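Long-range contact in protein-L-isoaspartate O-methyltransferase beta-aspartate methyltransferase (Plasmodium falciparum, PDB 2PBF), which probably repairs damaged proteins by transferring a methyl group from S-adenosyl-L-methionine to the carboxylate of isoaspartyl residues: residues A[179-191]-A[197-209]. Sequence-based numbering, arbitrary orientation.
Sequences LVDLLAENGKLII and YTQVLYEITKKNG
Lys-206 NZ is held by Val-180 O, in the last turn of helix 177-182, and by Leu-183 O, just beyond it. Val-180 O takes the shorter bond, 2.7 Å from NZ, with a C=O...N angle of 164°; Leu-183 O lies 3.1 Å from NZ, which sits tilted 27° from that carbonyl plane. The lysine chain leaves with CG anti to the backbone N (chi1 -164°), sets CB against Ala-184 O and bends at chi3, turning the ammonium to both oxygens. Its main chain ties down the type II turn from Ala-184 to Gly-187: Asn-186 N donates to Lys-206 O, and Lys-206 N returns a weak bond to Gly-187 O.

Strands 187-191 and 198-205 pair antiparallel, with Leu-189/Ile-204 and Ile-191/Tyr-202 as the hydrogen-bonded pairs. On the face these four share, Ile-204 CD1 reaches across to Ile-191 CG2 at 3.6 Å and touches Leu-189 CD1. On the other face Ile-190 CD1 rests on Glu-203 CB, and Ile-190 CG2 meets Leu-201 CD1; helix 64-74 covers this side. The extended Lys-188 brings NZ to 3.5 Å from Glu-203 OE2, a long salt bridge, and a water joins NZ to Glu-203 OE1, which also pairs with Arg-73.

Here the Rossmann-like sheet turns antiparallel: 187-195 still runs parallel to 163-168, and 198-205 reverses between it and outermost strand 212-219. Two positive partners would probably keep Glu-203 ionised. Asp-181, salt-bridged to Lys-157, may attract Lys-206 weakly without contact, but the lysine's bonds here go to carbonyls, pinning helix end, turn and strand together.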
loop_
_atom_site.group_PDB
_atom_site.type_symbol
_atom_site.label_atom_id
_atom_site.label_comp_id
_atom_site.label_asym_id
_atom_site.label_seq_id
_atom_site.Cartn_x
_atom_site.Cartn_y
_atom_site.Cartn_z
ATOM N N LEU A 179 0.329 1.674 -14.672
ATOM C CA LEU A 179 1.033 2.085 -13.468
ATOM C C LEU A 179 2.219 2.955 -13.853
ATOM O O LEU A 179 2.498 3.947 -13.189
ATOM C CB LEU A 179 1.394 0.891 -12.564
ATOM C CG LEU A 179 0.181 0.085 -12.040
ATOM C CD1 LEU A 179 0.567 -1.163 -11.296
ATOM C CD2 LEU A 179 -0.733 0.915 -11.176
ATOM N N VAL A 180 2.882 2.619 -14.962
ATOM C CA VAL A 180 3.946 3.480 -15.510
ATOM C C VAL A 180 3.412 4.853 -15.928
ATOM O O VAL A 180 4.088 5.871 -15.764
ATOM C CB VAL A 180 4.719 2.788 -16.687
ATOM C CG1 VAL A 180 5.566 3.788 -17.488
ATOM C CG2 VAL A 180 5.581 1.682 -16.156
ATOM N N ASP A 181 2.206 4.886 -16.476
ATOM C CA ASP A 181 1.620 6.166 -16.902
ATOM C C ASP A 181 1.063 6.993 -15.758
ATOM O O ASP A 181 0.940 8.205 -15.867
ATOM C CB ASP A 181 0.538 5.931 -17.963
ATOM C CG ASP A 181 1.118 5.410 -19.270
ATOM O OD1 ASP A 181 2.354 5.515 -19.465
ATOM O OD2 ASP A 181 0.343 4.888 -20.082
ATOM N N LEU A 182 0.720 6.328 -14.662
ATOM C CA LEU A 182 0.145 6.997 -13.501
ATOM C C LEU A 182 1.243 7.630 -12.675
ATOM O O LEU A 182 0.977 8.422 -11.798
ATOM C CB LEU A 182 -0.694 6.018 -12.676
ATOM C CG LEU A 182 -2.082 5.631 -13.205
ATOM C CD1 LEU A 182 -2.784 4.743 -12.200
ATOM C CD2 LEU A 182 -2.963 6.835 -13.528
ATOM N N LEU A 183 2.485 7.298 -13.003
ATOM C CA LEU A 183 3.634 7.677 -12.220
ATOM C C LEU A 183 4.121 9.095 -12.538
ATOM O O LEU A 183 4.349 9.436 -13.701
ATOM C CB LEU A 183 4.736 6.637 -12.452
ATOM C CG LEU A 183 5.974 6.580 -11.558
ATOM C CD1 LEU A 183 5.571 6.356 -10.097
ATOM C CD2 LEU A 183 6.905 5.481 -12.050
ATOM N N ALA A 184 4.298 9.907 -11.494
ATOM C CA ALA A 184 4.829 11.265 -11.630
ATOM C C ALA A 184 6.352 11.302 -11.771
ATOM O O ALA A 184 7.067 10.359 -11.387
ATOM C CB ALA A 184 4.389 12.151 -10.442
ATOM N N GLU A 185 6.851 12.406 -12.312
ATOM C CA GLU A 185 8.280 12.639 -12.347
ATOM C C GLU A 185 8.822 12.519 -10.929
ATOM O O GLU A 185 8.262 13.100 -10.000
ATOM C CB GLU A 185 8.575 14.023 -12.928
ATOM C CG GLU A 185 10.041 14.448 -12.845
ATOM C CD GLU A 185 10.945 13.692 -13.810
ATOM O OE1 GLU A 185 10.413 13.018 -14.742
ATOM O OE2 GLU A 185 12.190 13.792 -13.628
ATOM N N ASN A 186 9.898 11.746 -10.772
ATOM C CA ASN A 186 10.531 11.498 -9.473
ATOM C C ASN A 186 9.755 10.572 -8.542
ATOM O O ASN A 186 10.213 10.298 -7.423
ATOM C CB ASN A 186 10.834 12.802 -8.717
ATOM C CG ASN A 186 11.796 13.710 -9.457
ATOM O OD1 ASN A 186 11.656 14.942 -9.403
ATOM N ND2 ASN A 186 12.770 13.122 -10.149
ATOM N N GLY A 187 8.585 10.117 -8.988
ATOM C CA GLY A 187 7.762 9.206 -8.201
ATOM C C GLY A 187 8.408 7.831 -8.145
ATOM O O GLY A 187 9.214 7.476 -9.051
ATOM N N LYS A 188 8.081 7.078 -7.084
ATOM C CA LYS A 188 8.439 5.656 -6.951
ATOM C C LYS A 188 7.239 4.707 -6.982
ATOM O O LYS A 188 6.197 4.984 -6.374
ATOM C CB LYS A 188 9.263 5.417 -5.682
ATOM C CG LYS A 188 10.744 5.643 -5.909
ATOM C CD LYS A 188 11.505 6.007 -4.669
ATOM C CE LYS A 188 12.966 6.249 -5.072
ATOM N NZ LYS A 188 13.860 6.316 -3.888
ATOM N N LEU A 189 7.415 3.583 -7.680
ATOM C CA LEU A 189 6.429 2.501 -7.781
ATOM C C LEU A 189 7.112 1.257 -7.238
ATOM O O LEU A 189 8.212 0.904 -7.675
ATOM C CB LEU A 189 6.068 2.242 -9.245
ATOM C CG LEU A 189 4.795 1.640 -9.875
ATOM C CD1 LEU A 189 5.118 1.334 -11.365
ATOM C CD2 LEU A 189 4.188 0.410 -9.215
ATOM N N ILE A 190 6.466 0.633 -6.268
ATOM C CA ILE A 190 6.896 -0.620 -5.645
ATOM C C ILE A 190 5.916 -1.705 -6.075
ATOM O O ILE A 190 4.724 -1.604 -5.837
ATOM C CB ILE A 190 6.886 -0.489 -4.090
ATOM C CG1 ILE A 190 7.970 0.478 -3.612
ATOM C CG2 ILE A 190 6.967 -1.872 -3.384
ATOM C CD1 ILE A 190 9.385 0.032 -3.927
ATOM N N ILE A 191 6.424 -2.741 -6.725
ATOM C CA ILE A 191 5.546 -3.738 -7.301
ATOM C C ILE A 191 6.228 -5.100 -7.428
ATOM O O ILE A 191 7.369 -5.169 -7.858
ATOM C CB ILE A 191 5.007 -3.257 -8.700
ATOM C CG1 ILE A 191 4.166 -4.340 -9.370
ATOM C CG2 ILE A 191 6.161 -2.740 -9.605
ATOM C CD1 ILE A 191 3.425 -3.853 -10.622
ATOM N N TYR A 197 10.737 -17.895 -12.173
ATOM C CA TYR A 197 10.254 -18.792 -11.105
ATOM C C TYR A 197 10.149 -18.132 -9.751
ATOM O O TYR A 197 10.027 -18.820 -8.742
ATOM C CB TYR A 197 11.155 -20.041 -10.981
ATOM C CG TYR A 197 11.050 -20.895 -12.192
ATOM C CD1 TYR A 197 9.962 -21.758 -12.374
ATOM C CD2 TYR A 197 11.991 -20.776 -13.204
ATOM C CE1 TYR A 197 9.859 -22.506 -13.514
ATOM C CE2 TYR A 197 11.893 -21.501 -14.350
ATOM C CZ TYR A 197 10.843 -22.359 -14.504
ATOM O OH TYR A 197 10.798 -23.065 -15.658
ATOM N N THR A 198 10.218 -16.807 -9.726
ATOM C CA THR A 198 9.979 -16.061 -8.510
ATOM C C THR A 198 9.043 -14.874 -8.752
ATOM O O THR A 198 8.704 -14.563 -9.903
ATOM C CB THR A 198 11.301 -15.618 -7.825
ATOM O OG1 THR A 198 11.930 -14.587 -8.586
ATOM C CG2 THR A 198 12.255 -16.789 -7.683
ATOM N N GLN A 199 8.543 -14.284 -7.663
ATOM C CA GLN A 199 7.985 -12.934 -7.725
ATOM C C GLN A 199 9.082 -12.016 -7.217
ATOM O O GLN A 199 9.669 -12.277 -6.174
ATOM C CB GLN A 199 6.709 -12.812 -6.898
ATOM C CG GLN A 199 5.569 -13.705 -7.401
ATOM C CD GLN A 199 4.441 -13.888 -6.399
ATOM O OE1 GLN A 199 4.622 -13.739 -5.194
ATOM N NE2 GLN A 199 3.264 -14.229 -6.905
ATOM N N VAL A 200 9.383 -10.982 -7.990
ATOM C CA VAL A 200 10.475 -10.065 -7.689
ATOM C C VAL A 200 9.949 -8.668 -7.395
ATOM O O VAL A 200 9.306 -8.038 -8.239
ATOM C CB VAL A 200 11.543 -9.991 -8.840
ATOM C CG1 VAL A 200 12.726 -9.133 -8.407
ATOM C CG2 VAL A 200 12.049 -11.384 -9.226
ATOM N N LEU A 201 10.254 -8.179 -6.204
ATOM C CA LEU A 201 9.859 -6.834 -5.831
ATOM C C LEU A 201 10.737 -5.811 -6.525
ATOM O O LEU A 201 11.949 -5.809 -6.327
ATOM C CB LEU A 201 9.905 -6.632 -4.305
ATOM C CG LEU A 201 9.178 -5.390 -3.768
ATOM C CD1 LEU A 201 7.664 -5.605 -3.749
ATOM C CD2 LEU A 201 9.696 -5.094 -2.384
ATOM N N TYR A 202 10.098 -4.945 -7.313
ATOM C CA TYR A 202 10.749 -3.904 -8.101
ATOM C C TYR A 202 10.463 -2.510 -7.570
ATOM O O TYR A 202 9.340 -2.195 -7.181
ATOM C CB TYR A 202 10.286 -3.970 -9.568
ATOM C CG TYR A 202 11.110 -4.891 -10.417
ATOM C CD1 TYR A 202 10.825 -6.250 -10.490
ATOM C CD2 TYR A 202 12.202 -4.398 -11.137
ATOM C CE1 TYR A 202 11.593 -7.097 -11.258
ATOM C CE2 TYR A 202 12.987 -5.224 -11.910
ATOM C CZ TYR A 202 12.686 -6.573 -11.974
ATOM O OH TYR A 202 13.480 -7.385 -12.761
ATOM N N GLU A 203 11.486 -1.679 -7.555
ATOM C CA GLU A 203 11.303 -0.248 -7.368
ATOM C C GLU A 203 11.536 0.495 -8.693
ATOM O O GLU A 203 12.653 0.542 -9.224
ATOM C CB GLU A 203 12.213 0.278 -6.266
ATOM C CG GLU A 203 12.095 1.768 -6.043
ATOM C CD GLU A 203 13.007 2.231 -4.945
ATOM O OE1 GLU A 203 12.825 1.782 -3.788
ATOM O OE2 GLU A 203 13.915 3.040 -5.249
ATOM N N ILE A 204 10.460 1.061 -9.219
ATOM C CA ILE A 204 10.499 1.780 -10.462
ATOM C C ILE A 204 10.387 3.291 -10.212
ATOM O O ILE A 204 9.520 3.742 -9.458
ATOM C CB ILE A 204 9.416 1.250 -11.391
ATOM C CG1 ILE A 204 9.643 -0.260 -11.607
ATOM C CG2 ILE A 204 9.433 2.014 -12.694
ATOM C CD1 ILE A 204 8.426 -1.058 -11.884
ATOM N N THR A 205 11.289 4.055 -10.829
ATOM C CA THR A 205 11.343 5.518 -10.688
ATOM C C THR A 205 11.255 6.189 -12.062
ATOM O O THR A 205 11.605 5.583 -13.063
ATOM C CB THR A 205 12.635 5.947 -9.982
ATOM O OG1 THR A 205 12.866 5.093 -8.850
ATOM C CG2 THR A 205 12.548 7.398 -9.503
ATOM N N LYS A 206 10.760 7.426 -12.113
ATOM C CA LYS A 206 10.763 8.219 -13.354
ATOM C C LYS A 206 11.754 9.370 -13.196
ATOM O O LYS A 206 11.720 10.085 -12.186
ATOM C CB LYS A 206 9.359 8.754 -13.651
ATOM C CG LYS A 206 9.142 9.254 -15.076
ATOM C CD LYS A 206 7.634 9.328 -15.438
ATOM C CE LYS A 206 7.079 7.977 -15.859
ATOM N NZ LYS A 206 5.626 8.054 -16.160
ATOM N N LYS A 207 12.654 9.535 -14.168
ATOM C CA LYS A 207 13.648 10.628 -14.101
ATOM C C LYS A 207 13.726 11.514 -15.361
ATOM O O LYS A 207 14.316 12.604 -15.347
ATOM C CB LYS A 207 15.019 10.138 -13.613
ATOM C CG LYS A 207 15.024 9.709 -12.139
ATOM C CD LYS A 207 16.214 10.282 -11.356
ATOM C CE LYS A 207 17.567 9.651 -11.769
ATOM N NZ LYS A 207 18.699 10.066 -10.885
ATOM N N ASN A 208 13.129 11.037 -16.447
ATOM C CA ASN A 208 12.532 11.936 -17.427
ATOM C C ASN A 208 11.158 11.408 -17.809
ATOM O O ASN A 208 10.146 11.985 -17.409
ATOM C CB ASN A 208 13.441 12.202 -18.636
ATOM C CG ASN A 208 14.225 13.529 -18.505
ATOM O OD1 ASN A 208 15.446 13.529 -18.315
ATOM N ND2 ASN A 208 13.514 14.663 -18.605
ATOM N N GLY A 209 11.121 10.288 -18.526
ATOM C CA GLY A 209 9.859 9.686 -18.946
ATOM C C GLY A 209 9.909 8.174 -18.917
ATOM O O GLY A 209 10.818 7.559 -19.482
HETATM O O HOH W 1 13.215 3.725 -2.064
#